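Local atomic coordinates of solute-binding periplasmic protein of iron/siderophore ABC transporter (Yersinia pestis, PDB entry 6B2Y), a protein that probably captures chelated iron in the periplasm and delivers it to an ABC transporter for import into the cell. Residues A[192-203]-A[337-347]; A[273-281]-A[320-331]. All blocks are in the same frame, centred on the assembly; numbering follows the deposited sequence.

Interaction 1. Residues A[192-203]-A[337-347]; sequences YINFYQDNVDKV and PYNVLAIQSFA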
loop_
_atom_site.group_PDB
_atom_site.type_symbol
_atom_site.label_atom_id
_atom_site.label_comp_id
_atom_site.label_asym_id
_atom_site.label_seq_id
_atom_site.Cartn_x
_atom_site.Cartn_y
_atom_site.Cartn_z
ATOM N N TYR A 192 -2.258 2.764 -16.744
ATOM C CA TYR A 192 -1.703 2.969 -15.412
ATOM C C TYR A 192 -0.193 2.691 -15.381
ATOM O O TYR A 192 0.563 3.426 -14.731
ATOM C CB TYR A 192 -2.438 2.126 -14.363
ATOM C CG TYR A 192 -1.973 2.548 -12.995
ATOM C CD1 TYR A 192 -2.428 3.731 -12.417
ATOM C CD2 TYR A 192 -0.980 1.828 -12.322
ATOM C CE1 TYR A 192 -1.966 4.150 -11.197
ATOM C CE2 TYR A 192 -0.506 2.244 -11.097
ATOM C CZ TYR A 192 -0.994 3.401 -10.537
ATOM O OH TYR A 192 -0.523 3.820 -9.321
ATOM N N ILE A 193 0.268 1.660 -16.100
ATOM C CA ILE A 193 1.698 1.334 -16.108
ATOM C C ILE A 193 2.508 2.521 -16.602
ATOM O O ILE A 193 3.541 2.880 -16.019
ATOM C CB ILE A 193 1.953 0.082 -16.962
ATOM C CG1 ILE A 193 1.522 -1.171 -16.205
ATOM C CG2 ILE A 193 3.419 -0.005 -17.413
ATOM C CD1 ILE A 193 1.141 -2.322 -17.154
ATOM N N ASN A 194 2.039 3.155 -17.675
ATOM C CA ASN A 194 2.703 4.342 -18.201
ATOM C C ASN A 194 2.665 5.495 -17.201
ATOM O O ASN A 194 3.669 6.182 -17.010
ATOM C CB ASN A 194 2.052 4.743 -19.529
ATOM C CG ASN A 194 2.527 3.881 -20.686
ATOM O OD1 ASN A 194 3.595 3.300 -20.609
ATOM N ND2 ASN A 194 1.738 3.791 -21.753
ATOM N N PHE A 195 1.511 5.723 -16.550
ATOM C CA PHE A 195 1.419 6.799 -15.559
ATOM C C PHE A 195 2.355 6.552 -14.385
ATOM O O PHE A 195 3.026 7.466 -13.896
ATOM C CB PHE A 195 -0.032 6.930 -15.077
ATOM C CG PHE A 195 -0.205 7.824 -13.869
ATOM C CD1 PHE A 195 -0.365 9.197 -14.024
ATOM C CD2 PHE A 195 -0.218 7.292 -12.585
ATOM C CE1 PHE A 195 -0.537 10.029 -12.903
ATOM C CE2 PHE A 195 -0.389 8.104 -11.474
ATOM C CZ PHE A 195 -0.551 9.481 -11.631
ATOM N N TYR A 196 2.421 5.313 -13.924
ATOM C CA TYR A 196 3.280 4.987 -12.795
ATOM C C TYR A 196 4.754 5.144 -13.160
ATOM O O TYR A 196 5.522 5.790 -12.436
ATOM C CB TYR A 196 2.970 3.557 -12.362
ATOM C CG TYR A 196 3.722 3.029 -11.168
ATOM C CD1 TYR A 196 5.046 2.579 -11.292
ATOM C CD2 TYR A 196 3.099 2.918 -9.932
ATOM C CE1 TYR A 196 5.729 2.067 -10.217
ATOM C CE2 TYR A 196 3.773 2.411 -8.851
ATOM C CZ TYR A 196 5.085 1.980 -8.995
ATOM O OH TYR A 196 5.769 1.465 -7.926
ATOM N N GLN A 197 5.170 4.545 -14.282
ATOM C CA GLN A 197 6.576 4.610 -14.658
ATOM C C GLN A 197 7.019 6.050 -14.890
ATOM O O GLN A 197 8.114 6.440 -14.474
ATOM C CB GLN A 197 6.838 3.764 -15.902
ATOM C CG GLN A 197 8.330 3.595 -16.166
ATOM C CD GLN A 197 9.005 2.715 -15.123
ATOM O OE1 GLN A 197 8.862 1.491 -15.146
ATOM N NE2 GLN A 197 9.717 3.336 -14.186
ATOM N N ASP A 198 6.173 6.852 -15.537
ATOM C CA ASP A 198 6.483 8.270 -15.723
ATOM C C ASP A 198 6.702 8.962 -14.389
ATOM O O ASP A 198 7.641 9.750 -14.231
ATOM C CB ASP A 198 5.361 8.959 -16.490
ATOM C CG ASP A 198 5.440 8.686 -17.972
ATOM O OD1 ASP A 198 6.435 8.053 -18.379
ATOM O OD2 ASP A 198 4.526 9.100 -18.716
ATOM N N ASN A 199 5.857 8.662 -13.410
ATOM C CA ASN A 199 5.982 9.336 -12.128
ATOM C C ASN A 199 7.075 8.762 -11.241
ATOM O O ASN A 199 7.572 9.484 -10.373
ATOM C CB ASN A 199 4.627 9.349 -11.421
ATOM C CG ASN A 199 3.773 10.499 -11.908
ATOM O OD1 ASN A 199 4.039 11.640 -11.565
ATOM N ND2 ASN A 199 2.821 10.216 -12.782
ATOM N N VAL A 200 7.496 7.509 -11.447
ATOM C CA VAL A 200 8.699 7.053 -10.764
ATOM C C VAL A 200 9.938 7.651 -11.420
ATOM O O VAL A 200 10.913 7.979 -10.738
ATOM C CB VAL A 200 8.754 5.510 -10.735
ATOM C CG1 VAL A 200 10.158 4.996 -10.311
ATOM C CG2 VAL A 200 7.664 4.960 -9.829
ATOM N N ASP A 201 9.919 7.815 -12.754
ATOM C CA ASP A 201 11.107 8.341 -13.440
ATOM C C ASP A 201 11.388 9.791 -13.047
ATOM O O ASP A 201 12.546 10.227 -13.087
ATOM C CB ASP A 201 10.951 8.241 -14.960
ATOM C CG ASP A 201 11.016 6.806 -15.469
ATOM O OD1 ASP A 201 11.294 5.879 -14.670
ATOM O OD2 ASP A 201 10.765 6.612 -16.677
ATOM N N LYS A 202 10.350 10.549 -12.674
ATOM C CA LYS A 202 10.553 11.890 -12.123
ATOM C C LYS A 202 11.504 11.866 -10.943
ATOM O O LYS A 202 12.263 12.823 -10.725
ATOM C CB LYS A 202 9.224 12.493 -11.668
ATOM C CG LYS A 202 8.295 12.866 -12.781
ATOM C CD LYS A 202 6.943 13.278 -12.224
ATOM C CE LYS A 202 5.987 13.600 -13.344
ATOM N NZ LYS A 202 4.676 14.057 -12.827
ATOM N N VAL A 203 11.455 10.798 -10.157
ATOM C CA VAL A 203 12.317 10.633 -8.997
ATOM C C VAL A 203 13.665 10.055 -9.391
ATOM O O VAL A 203 14.709 10.577 -8.993
ATOM C CB VAL A 203 11.621 9.741 -7.946
ATOM C CG1 VAL A 203 12.591 9.354 -6.835
ATOM C CG2 VAL A 203 10.376 10.447 -7.374
ATOM N N PRO A 337 -0.643 -0.566 -5.556
ATOM C CA PRO A 337 0.012 0.071 -6.711
ATOM C C PRO A 337 -0.057 1.595 -6.690
ATOM O O PRO A 337 0.590 2.239 -7.540
ATOM C CB PRO A 337 -0.742 -0.505 -7.912
ATOM C CG PRO A 337 -2.107 -0.895 -7.333
ATOM C CD PRO A 337 -1.827 -1.356 -5.942
ATOM N N TYR A 338 -0.774 2.192 -5.739
ATOM C CA TYR A 338 -0.685 3.637 -5.560
ATOM C C TYR A 338 0.646 4.053 -4.960
ATOM O O TYR A 338 0.873 5.249 -4.752
ATOM C CB TYR A 338 -1.784 4.161 -4.623
ATOM C CG TYR A 338 -3.235 4.104 -5.050
ATOM C CD1 TYR A 338 -4.155 4.983 -4.484
ATOM C CD2 TYR A 338 -3.710 3.158 -5.954
ATOM C CE1 TYR A 338 -5.489 4.939 -4.829
ATOM C CE2 TYR A 338 -5.047 3.104 -6.306
ATOM C CZ TYR A 338 -5.934 3.991 -5.728
ATOM O OH TYR A 338 -7.271 3.942 -6.060
ATOM N N ASN A 339 1.531 3.094 -4.661
ATOM C CA ASN A 339 2.736 3.360 -3.880
ATOM C C ASN A 339 3.675 4.372 -4.524
ATOM O O ASN A 339 4.607 4.826 -3.850
ATOM C CB ASN A 339 3.474 2.043 -3.575
ATOM C CG ASN A 339 4.001 1.334 -4.831
ATOM O OD1 ASN A 339 4.533 1.969 -5.735
ATOM N ND2 ASN A 339 3.876 0.004 -4.866
ATOM N N VAL A 340 3.477 4.725 -5.802
ATOM C CA VAL A 340 4.304 5.776 -6.395
ATOM C C VAL A 340 4.176 7.066 -5.588
ATOM O O VAL A 340 5.110 7.881 -5.543
ATOM C CB VAL A 340 3.953 5.980 -7.886
ATOM C CG1 VAL A 340 2.476 6.290 -8.088
ATOM C CG2 VAL A 340 4.841 7.079 -8.536
ATOM N N LEU A 341 3.035 7.274 -4.921
ATOM C CA LEU A 341 2.906 8.469 -4.096
ATOM C C LEU A 341 3.839 8.431 -2.898
ATOM O O LEU A 341 4.324 9.479 -2.452
ATOM C CB LEU A 341 1.460 8.641 -3.635
ATOM C CG LEU A 341 0.483 8.790 -4.799
ATOM C CD1 LEU A 341 -0.959 8.620 -4.324
ATOM C CD2 LEU A 341 0.668 10.122 -5.483
ATOM N N ALA A 342 4.113 7.244 -2.358
ATOM C CA ALA A 342 5.090 7.154 -1.282
ATOM C C ALA A 342 6.507 7.349 -1.806
ATOM O O ALA A 342 7.343 7.984 -1.149
ATOM C CB ALA A 342 4.966 5.806 -0.566
ATOM N N ILE A 343 6.807 6.801 -2.986
ATOM C CA ILE A 343 8.145 6.982 -3.546
ATOM C C ILE A 343 8.450 8.460 -3.744
ATOM O O ILE A 343 9.539 8.943 -3.387
ATOM C CB ILE A 343 8.279 6.200 -4.857
ATOM C CG1 ILE A 343 8.192 4.694 -4.583
ATOM C CG2 ILE A 343 9.578 6.556 -5.555
ATOM C CD1 ILE A 343 7.945 3.906 -5.884
ATOM N N GLN A 344 7.482 9.204 -4.279
ATOM C CA GLN A 344 7.676 10.632 -4.523
ATOM C C GLN A 344 7.777 11.402 -3.214
ATOM O O GLN A 344 8.602 12.319 -3.089
ATOM C CB GLN A 344 6.540 11.189 -5.382
ATOM C CG GLN A 344 6.578 10.762 -6.840
ATOM C CD GLN A 344 5.552 11.504 -7.668
ATOM O OE1 GLN A 344 4.677 12.192 -7.128
ATOM N NE2 GLN A 344 5.645 11.374 -8.969
ATOM N N SER A 345 6.945 11.051 -2.228
ATOM C CA SER A 345 7.009 11.735 -0.936
ATOM C C SER A 345 8.348 11.489 -0.248
ATOM O O SER A 345 8.956 12.423 0.291
ATOM C CB SER A 345 5.859 11.281 -0.032
ATOM O OG SER A 345 4.632 11.835 -0.467
ATOM N N PHE A 346 8.830 10.239 -0.258
ATOM C CA PHE A 346 10.144 9.950 0.314
ATOM C C PHE A 346 11.223 10.803 -0.342
ATOM O O PHE A 346 12.053 11.415 0.343
ATOM C CB PHE A 346 10.505 8.471 0.149
ATOM C CG PHE A 346 9.748 7.544 1.052
ATOM C CD1 PHE A 346 8.611 7.982 1.735
ATOM C CD2 PHE A 346 10.149 6.230 1.201
ATOM C CE1 PHE A 346 7.911 7.121 2.553
ATOM C CE2 PHE A 346 9.450 5.356 2.007
ATOM C CZ PHE A 346 8.319 5.815 2.706
ATOM N N ALA A 347 11.240 10.826 -1.673
ATOM C CA ALA A 347 12.286 11.545 -2.400
ATOM C C ALA A 347 12.270 13.030 -2.061
ATOM O O ALA A 347 13.327 13.640 -1.844
ATOM C CB ALA A 347 12.104 11.349 -3.900
#
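Two tyrosines of helix 186-207 reach across to P337 and N339 of the segment 337-347 through short bonds. Y192 OH donates to P337 O at 2.6 Å, coming in from above the carbonyl plane, and Y196 OH gives its proton to N339 OD1, also at 2.6 Å. The second bond lies in the carbonyl plane, on a lone pair, although the tyrosine ring and the amide are turned 73° apart. The segments of the two helices run nearly parallel, 12° apart; 186-207 is the long helix leading from one lobe into the other, as in related siderophore-binding proteins. Further along, Q344 NE2 spends one N-H on N199 O, 3.0 Å and nearly straight, and the other on N199 OD1, 3.1 Å and more bent. K202 NZ reaches that same OD1 from the opposite face of its plane, while N199 ND2 donates back to F195 O, so the asparagine amide is fixed at both ends. The other end of Q344, OE1, bonds T363 of helix 360-371. Between these polar points V340 acts as a knob in the hole formed by Y192, Y196, N199 and V200. V340 turns CG2 away from its own amide nitrogen, which brings that methyl against both N199 CB and V200 CG2, and the valine CB lies 3.7 Å from Y196 CE2. I343 CD1 touches V200 CG2 beside it, backed by F242 of helix 239-245. Beyond these, V203 reaches Q344 and A347 with its two methyls: CG2 rests on Q344 CG, and CG1 meets A347 CB at 3.6 Å.

Interaction 2. Residues A[273-281]-A[320-331]; sequences PDIYIASGG and AVNTGHSYAIWH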
loop_
_atom_site.group_PDB
_atom_site.type_symbol
_atom_site.label_atom_id
_atom_site.label_comp_id
_atom_site.label_asym_id
_atom_site.label_seq_id
_atom_site.Cartn_x
_atom_site.Cartn_y
_atom_site.Cartn_z
ATOM N N PRO A 273 19.928 6.914 12.562
ATOM C CA PRO A 273 19.546 7.242 11.183
ATOM C C PRO A 273 19.377 8.737 10.977
ATOM O O PRO A 273 18.903 9.464 11.856
ATOM C CB PRO A 273 18.211 6.505 11.001
ATOM C CG PRO A 273 17.672 6.362 12.405
ATOM C CD PRO A 273 18.875 6.141 13.257
ATOM N N ASP A 274 19.750 9.188 9.781
ATOM C CA ASP A 274 19.586 10.597 9.439
ATOM C C ASP A 274 18.115 10.999 9.414
ATOM O O ASP A 274 17.764 12.120 9.806
ATOM C CB ASP A 274 20.220 10.895 8.085
ATOM C CG ASP A 274 21.718 10.695 8.086
ATOM O OD1 ASP A 274 22.351 10.914 9.145
ATOM O OD2 ASP A 274 22.261 10.330 7.018
ATOM N N ILE A 275 17.247 10.097 8.952
ATOM C CA ILE A 275 15.839 10.384 8.693
ATOM C C ILE A 275 14.994 9.288 9.329
ATOM O O ILE A 275 15.345 8.107 9.262
ATOM C CB ILE A 275 15.573 10.480 7.174
ATOM C CG1 ILE A 275 16.265 11.712 6.593
ATOM C CG2 ILE A 275 14.077 10.493 6.863
ATOM C CD1 ILE A 275 16.188 11.805 5.093
ATOM N N TYR A 276 13.877 9.684 9.953
ATOM C CA TYR A 276 12.950 8.758 10.596
ATOM C C TYR A 276 11.589 8.878 9.928
ATOM O O TYR A 276 11.087 9.988 9.728
ATOM C CB TYR A 276 12.821 9.033 12.105
ATOM C CG TYR A 276 11.675 8.269 12.745
ATOM C CD1 TYR A 276 11.856 6.981 13.217
ATOM C CD2 TYR A 276 10.417 8.839 12.865
ATOM C CE1 TYR A 276 10.818 6.271 13.793
ATOM C CE2 TYR A 276 9.360 8.132 13.438
ATOM C CZ TYR A 276 9.573 6.858 13.908
ATOM O OH TYR A 276 8.540 6.145 14.472
ATOM N N ILE A 277 10.999 7.732 9.578
ATOM C CA ILE A 277 9.676 7.668 8.969
ATOM C C ILE A 277 8.824 6.712 9.785
ATOM O O ILE A 277 9.268 5.602 10.103
ATOM C CB ILE A 277 9.726 7.187 7.501
ATOM C CG1 ILE A 277 10.723 8.005 6.689
ATOM C CG2 ILE A 277 8.345 7.295 6.858
ATOM C CD1 ILE A 277 10.759 7.600 5.214
ATOM N N ALA A 278 7.596 7.126 10.094
ATOM C CA ALA A 278 6.602 6.256 10.706
ATOM C C ALA A 278 5.473 6.003 9.715
ATOM O O ALA A 278 5.052 6.917 9.007
ATOM C CB ALA A 278 6.027 6.887 11.989
ATOM N N SER A 279 4.975 4.773 9.657
ATOM C CA SER A 279 3.778 4.491 8.869
ATOM C C SER A 279 2.600 4.239 9.796
ATOM O O SER A 279 2.761 3.739 10.913
ATOM C CB SER A 279 3.940 3.282 7.927
ATOM O OG SER A 279 3.661 2.056 8.585
ATOM N N GLY A 280 1.410 4.567 9.303
ATOM C CA GLY A 280 0.206 4.293 10.063
ATOM C C GLY A 280 -1.030 4.602 9.253
ATOM O O GLY A 280 -0.958 5.153 8.153
ATOM N N GLY A 281 -2.187 4.255 9.829
ATOM C CA GLY A 281 -3.444 4.439 9.121
ATOM C C GLY A 281 -4.633 4.532 10.056
ATOM O O GLY A 281 -5.761 4.157 9.703
ATOM N N ALA A 320 17.303 12.260 14.540
ATOM C CA ALA A 320 16.336 12.498 13.473
ATOM C C ALA A 320 15.031 13.054 14.019
ATOM O O ALA A 320 14.377 13.869 13.359
ATOM C CB ALA A 320 16.068 11.203 12.694
ATOM N N VAL A 321 14.655 12.638 15.225
ATOM C CA VAL A 321 13.400 13.082 15.821
ATOM C C VAL A 321 13.499 14.538 16.276
ATOM O O VAL A 321 12.538 15.308 16.152
ATOM C CB VAL A 321 13.022 12.138 16.979
ATOM C CG1 VAL A 321 12.022 12.801 17.928
ATOM C CG2 VAL A 321 12.470 10.823 16.425
ATOM N N ASN A 322 14.665 14.949 16.771
ATOM C CA ASN A 322 14.826 16.233 17.443
ATOM C C ASN A 322 15.405 17.325 16.555
ATOM O O ASN A 322 15.423 18.489 16.967
ATOM C CB ASN A 322 15.718 16.054 18.674
ATOM C CG ASN A 322 15.074 15.184 19.732
ATOM O OD1 ASN A 322 13.938 15.438 20.151
ATOM N ND2 ASN A 322 15.793 14.157 20.179
ATOM N N THR A 323 15.863 16.992 15.352
ATOM C CA THR A 323 16.502 17.964 14.478
ATOM C C THR A 323 15.684 18.262 13.226
ATOM O O THR A 323 16.202 18.881 12.288
ATOM C CB THR A 323 17.904 17.485 14.094
ATOM O OG1 THR A 323 17.825 16.161 13.552
ATOM C CG2 THR A 323 18.804 17.463 15.315
ATOM N N GLY A 324 14.423 17.846 13.186
ATOM C CA GLY A 324 13.577 18.171 12.051
ATOM C C GLY A 324 13.744 17.259 10.856
ATOM O O GLY A 324 13.765 17.735 9.710
ATOM N N HIS A 325 13.870 15.955 11.089
ATOM C CA HIS A 325 13.970 14.978 10.010
ATOM C C HIS A 325 13.064 13.784 10.307
ATOM O O HIS A 325 13.474 12.626 10.235
ATOM C CB HIS A 325 15.420 14.536 9.810
ATOM C CG HIS A 325 16.349 15.663 9.484
ATOM N ND1 HIS A 325 16.465 16.190 8.217
ATOM C CD2 HIS A 325 17.186 16.383 10.271
ATOM C CE1 HIS A 325 17.342 17.180 8.231
ATOM N NE2 HIS A 325 17.795 17.317 9.465
ATOM N N SER A 326 11.801 14.066 10.640
ATOM C CA SER A 326 10.827 13.025 10.956
ATOM C C SER A 326 9.569 13.229 10.126
ATOM O O SER A 326 9.133 14.369 9.905
ATOM C CB SER A 326 10.488 13.019 12.456
ATOM O OG SER A 326 11.554 12.468 13.223
ATOM N N TYR A 327 8.994 12.117 9.654
ATOM C CA TYR A 327 7.891 12.140 8.696
ATOM C C TYR A 327 6.981 10.947 8.954
ATOM O O TYR A 327 7.373 9.983 9.610
ATOM C CB TYR A 327 8.409 12.103 7.237
ATOM C CG TYR A 327 9.552 13.070 6.998
ATOM C CD1 TYR A 327 9.307 14.331 6.480
ATOM C CD2 TYR A 327 10.873 12.723 7.307
ATOM C CE1 TYR A 327 10.335 15.228 6.270
ATOM C CE2 TYR A 327 11.919 13.628 7.112
ATOM C CZ TYR A 327 11.635 14.876 6.587
ATOM O OH TYR A 327 12.648 15.794 6.375
ATOM N N ALA A 328 5.758 11.014 8.418
ATOM C CA ALA A 328 4.854 9.872 8.460
ATOM C C ALA A 328 4.246 9.624 7.086
ATOM O O ALA A 328 3.976 10.560 6.325
ATOM C CB ALA A 328 3.725 10.046 9.494
ATOM N N ILE A 329 4.030 8.341 6.789
ATOM C CA ILE A 329 3.494 7.884 5.514
ATOM C C ILE A 329 2.325 6.938 5.773
ATOM O O ILE A 329 2.320 6.187 6.752
ATOM C CB ILE A 329 4.592 7.184 4.672
ATOM C CG1 ILE A 329 4.078 6.897 3.265
ATOM C CG2 ILE A 329 5.068 5.901 5.375
ATOM C CD1 ILE A 329 3.913 8.141 2.407
ATOM N N TRP A 330 1.340 6.964 4.872
ATOM C CA TRP A 330 0.179 6.074 4.983
ATOM C C TRP A 330 0.601 4.619 4.821
ATOM O O TRP A 330 1.243 4.253 3.831
ATOM C CB TRP A 330 -0.849 6.446 3.920
ATOM C CG TRP A 330 -2.213 5.815 4.014
ATOM C CD1 TRP A 330 -3.083 5.873 5.071
ATOM C CD2 TRP A 330 -2.892 5.102 2.974
ATOM N NE1 TRP A 330 -4.260 5.220 4.759
ATOM C CE2 TRP A 330 -4.170 4.740 3.477
ATOM C CE3 TRP A 330 -2.550 4.736 1.661
ATOM C CZ2 TRP A 330 -5.094 4.027 2.723
ATOM C CZ3 TRP A 330 -3.473 4.021 0.907
ATOM C CH2 TRP A 330 -4.727 3.668 1.442
ATOM N N HIS A 331 0.220 3.783 5.788
ATOM C CA HIS A 331 0.771 2.439 5.828
ATOM C C HIS A 331 0.316 1.594 4.649
ATOM O O HIS A 331 1.084 0.749 4.166
ATOM C CB HIS A 331 0.397 1.736 7.121
ATOM C CG HIS A 331 0.904 0.335 7.177
ATOM N ND1 HIS A 331 2.244 0.044 7.324
ATOM C CD2 HIS A 331 0.268 -0.854 7.044
ATOM C CE1 HIS A 331 2.408 -1.266 7.289
ATOM N NE2 HIS A 331 1.222 -1.832 7.135
HETATM O O HOH W 1 18.345 9.906 14.524
HETATM O O HOH W 2 -6.432 5.020 6.633
#
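S279 OG is held by two groups: H331 ND1 lies 2.8 Å from it, and the backbone N of R223 bonds it as well. The serine oxygen meets the imidazole at its edge, near the ring plane. With chi1 at 85°, OG sits between its own backbone N and carbonyl carbon, on the side where the histidine stands, while the histidine ring also packs on Y334. The two residues lie at the C-terminal end of a pair of parallel strands, 275-280 and 326-330. Y276, A278 and G280 each donate and accept once across the pair. The tightest of these bonds is I329 N to A278 O, 2.8 Å; at the end of the run H331 N meets G280 O from well above its carbonyl plane. CA-H groups add to the seam, S326 CA lying 3.3 Å from Y276 O. On one face I277 CG2 meets I329 CG2 at 3.9 Å and I275 CG2 presses on Y327 CE2; Y327 also stacks on W349. The other face carries Y276, A278, S326 and A328, and helix 299-310 packs there through L306 and L310. Y276 sends its hydroxyl to E221. Where the strands begin, A320 CB nestles against P273 O and D274 O, and a water links P273 O to A320 N. A320 O accepts both H325 N and S326 OG, tying the helix end to the strand that follows. Strand 275-280, helices 299-310 and 319-322, then a return to neighbouring parallel strand 326-330: this is a beta-alpha-beta crossover in the Rossmann-like C-terminal lobe of a periplasmic binding protein.

From the N terminus the chain first completes the sheet that ends with strand 159-162, then passes through helices 168-182 and 186-207 into the second lobe. Strand 217-221 follows, and beside it strand 275-280; interaction 2 closes the shorter loop, through helices 299-310 and 319-322, that brings 320-331 back next to it. A few residues later comes 337-347, which returns to 192-203, so interaction 1 closes a larger loop with interaction 2 nested inside. Their centres are 20 Å apart, yet the two meet directly: F346 packs on I277 and I329, and A342 CB lies 3.9 Å from I329 CD1. Helix 340-350 thus lies between the second sheet and the inter-lobe helix.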